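Possible HxlR family transcriptional factor (Thermoplasma volcanium, PDB 3DF8) probably binds DNA and regulates transcription, as a helix-turn-helix member of the HxlR family that assembles with a second copy of itself. Local coordinates at residues L31-L36 with S70-R75. Numbering follows the deposited sequence. Where two conformers were deposited one is given.
Sequences LIISVL and SGLVER
Leu36 and Val73 make the tightest meeting between the helix segment 31-36 and the strand entry 70-75, an example of how a winged helix joins its wing to one of its core helices. The contact is purely apolar, with no hydrogen bond passing between the segments. The CD1 methyl of Leu36 reaches Val73 CG2 at 3.6 Å and lies 4.1 Å from Val73 CG1, so one methyl of the leucine meets both branches of the valine. The two side chains cross at about a right angle. In Val73, CG1 stands opposite the backbone N (chi1 168°) and CG2 opposite the carbonyl carbon, which turns both methyls to the helix. A lighter touch lies nearly one helical turn before Leu36 and one residue before Val73: Ile33 CD1, at the end of an extended side chain (chi2 169°), comes to 4.5 Å from Leu72 CD1. The backbones stay well apart, with Ile33 CA and Val73 CA 8.2 Å from each other.

All four touching residues are buried, and further neighbours cover them. Leu36 also packs on Tyr83 and Leu85 of the partner strand, while Leu72 touches Leu106 of the second subunit.

Backbone bonds fix the strand entry. Gly71, with positive phi, ends helix 57-69 in a Schellman motif, and Leu72 then pairs with Thr86 and Glu74 with Ala84. Through Leu36-Val73 and Ile33-Leu72, helix 29-36 packs against the base of the antiparallel hairpin 73-77/81-85, the wing that follows helix 57-69, the probable recognition helix, in the winged helix-turn-helix fold of HxlR-type regulators.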
loop_
_atom_site.group_PDB
_atom_site.type_symbol
_atom_site.label_atom_id
_atom_site.label_comp_id
_atom_site.label_asym_id
_atom_site.label_seq_id
_atom_site.Cartn_x
_atom_site.Cartn_y
_atom_site.Cartn_z
ATOM N N LEU A 31 -8.011 -2.372 1.312
ATOM C CA LEU A 31 -9.447 -2.073 1.455
ATOM C C LEU A 31 -10.089 -2.949 2.539
ATOM O O LEU A 31 -10.966 -2.454 3.264
ATOM C CB LEU A 31 -10.164 -2.253 0.146
ATOM C CG LEU A 31 -9.842 -1.196 -0.926
ATOM C CD1 LEU A 31 -10.514 -1.628 -2.252
ATOM C CD2 LEU A 31 -10.195 0.213 -0.451
ATOM N N ILE A 32 -9.700 -4.226 2.630
ATOM C CA ILE A 32 -10.244 -5.114 3.698
ATOM C C ILE A 32 -9.852 -4.543 5.083
ATOM O O ILE A 32 -10.705 -4.403 5.983
ATOM C CB ILE A 32 -9.765 -6.550 3.529
ATOM C CG1 ILE A 32 -10.417 -7.162 2.259
ATOM C CG2 ILE A 32 -10.106 -7.360 4.789
ATOM C CD1 ILE A 32 -9.732 -8.466 1.680
ATOM N N ILE A 33 -8.569 -4.248 5.270
ATOM C CA ILE A 33 -8.117 -3.611 6.524
ATOM C C ILE A 33 -8.893 -2.340 6.826
ATOM O O ILE A 33 -9.302 -2.118 7.950
ATOM C CB ILE A 33 -6.584 -3.351 6.518
ATOM C CG1 ILE A 33 -5.855 -4.715 6.443
ATOM C CG2 ILE A 33 -6.130 -2.424 7.689
ATOM C CD1 ILE A 33 -4.330 -4.625 6.151
ATOM N N SER A 34 -9.087 -1.508 5.804
ATOM C CA SER A 34 -9.818 -0.246 5.996
ATOM C C SER A 34 -11.281 -0.471 6.418
ATOM O O SER A 34 -11.791 0.165 7.382
ATOM C CB SER A 34 -9.755 0.539 4.697
ATOM O OG SER A 34 -8.395 0.769 4.321
ATOM N N VAL A 35 -11.980 -1.360 5.731
ATOM C CA VAL A 35 -13.409 -1.517 6.051
ATOM C C VAL A 35 -13.585 -2.197 7.413
ATOM O O VAL A 35 -14.560 -1.945 8.095
ATOM C CB VAL A 35 -14.257 -2.189 4.922
ATOM C CG1 VAL A 35 -14.261 -1.323 3.660
ATOM C CG2 VAL A 35 -13.798 -3.639 4.627
ATOM N N LEU A 36 -12.630 -3.053 7.809
ATOM C CA LEU A 36 -12.752 -3.740 9.111
ATOM C C LEU A 36 -12.733 -2.762 10.285
ATOM O O LEU A 36 -13.191 -3.060 11.417
ATOM C CB LEU A 36 -11.691 -4.845 9.250
ATOM C CG LEU A 36 -12.033 -6.187 8.615
ATOM C CD1 LEU A 36 -10.850 -7.126 8.603
ATOM C CD2 LEU A 36 -13.259 -6.847 9.297
ATOM N N SER A 70 -1.195 -13.615 9.516
ATOM C CA SER A 70 -0.230 -12.539 9.732
ATOM C C SER A 70 -0.479 -11.751 11.018
ATOM O O SER A 70 0.287 -10.842 11.344
ATOM C CB SER A 70 -0.181 -11.624 8.504
ATOM O OG SER A 70 0.285 -12.362 7.381
ATOM N N GLY A 71 -1.542 -12.125 11.746
ATOM C CA GLY A 71 -1.866 -11.531 13.055
ATOM C C GLY A 71 -2.525 -10.163 13.000
ATOM O O GLY A 71 -2.529 -9.430 14.002
ATOM N N LEU A 72 -3.058 -9.793 11.838
ATOM C CA LEU A 72 -3.714 -8.491 11.666
ATOM C C LEU A 72 -5.237 -8.542 11.843
ATOM O O LEU A 72 -5.850 -7.497 12.080
ATOM C CB LEU A 72 -3.385 -7.886 10.259
ATOM C CG LEU A 72 -1.849 -7.765 10.040
ATOM C CD1 LEU A 72 -1.640 -7.135 8.706
ATOM C CD2 LEU A 72 -1.201 -6.905 11.139
ATOM N N VAL A 73 -5.835 -9.724 11.660
ATOM C CA VAL A 73 -7.320 -9.912 11.758
ATOM C C VAL A 73 -7.592 -11.155 12.607
ATOM O O VAL A 73 -6.778 -12.070 12.655
ATOM C CB VAL A 73 -7.892 -10.068 10.347
ATOM C CG1 VAL A 73 -9.373 -10.573 10.326
ATOM C CG2 VAL A 73 -7.783 -8.733 9.607
ATOM N N GLU A 74 -8.717 -11.154 13.321
ATOM C CA GLU A 74 -9.161 -12.379 13.985
ATOM C C GLU A 74 -10.632 -12.616 13.676
ATOM O O GLU A 74 -11.412 -11.647 13.437
ATOM C CB GLU A 74 -8.901 -12.310 15.495
ATOM C CG GLU A 74 -9.324 -11.013 16.133
ATOM C CD GLU A 74 -10.726 -11.042 16.729
ATOM O OE1 GLU A 74 -11.072 -10.058 17.413
ATOM O OE2 GLU A 74 -11.463 -12.048 16.530
ATOM N N ARG A 75 -10.992 -13.908 13.635
ATOM C CA ARG A 75 -12.384 -14.350 13.437
ATOM C C ARG A 75 -12.953 -14.769 14.803
ATOM O O ARG A 75 -12.285 -15.478 15.559
ATOM C CB ARG A 75 -12.428 -15.531 12.456
ATOM C CG ARG A 75 -13.819 -16.181 12.285
ATOM C CD ARG A 75 -13.740 -17.572 11.520
ATOM N NE ARG A 75 -13.260 -17.319 10.198
ATOM C CZ ARG A 75 -12.050 -17.650 9.766
ATOM N NH1 ARG A 75 -11.696 -17.325 8.524
ATOM N NH2 ARG A 75 -11.199 -18.271 10.584
#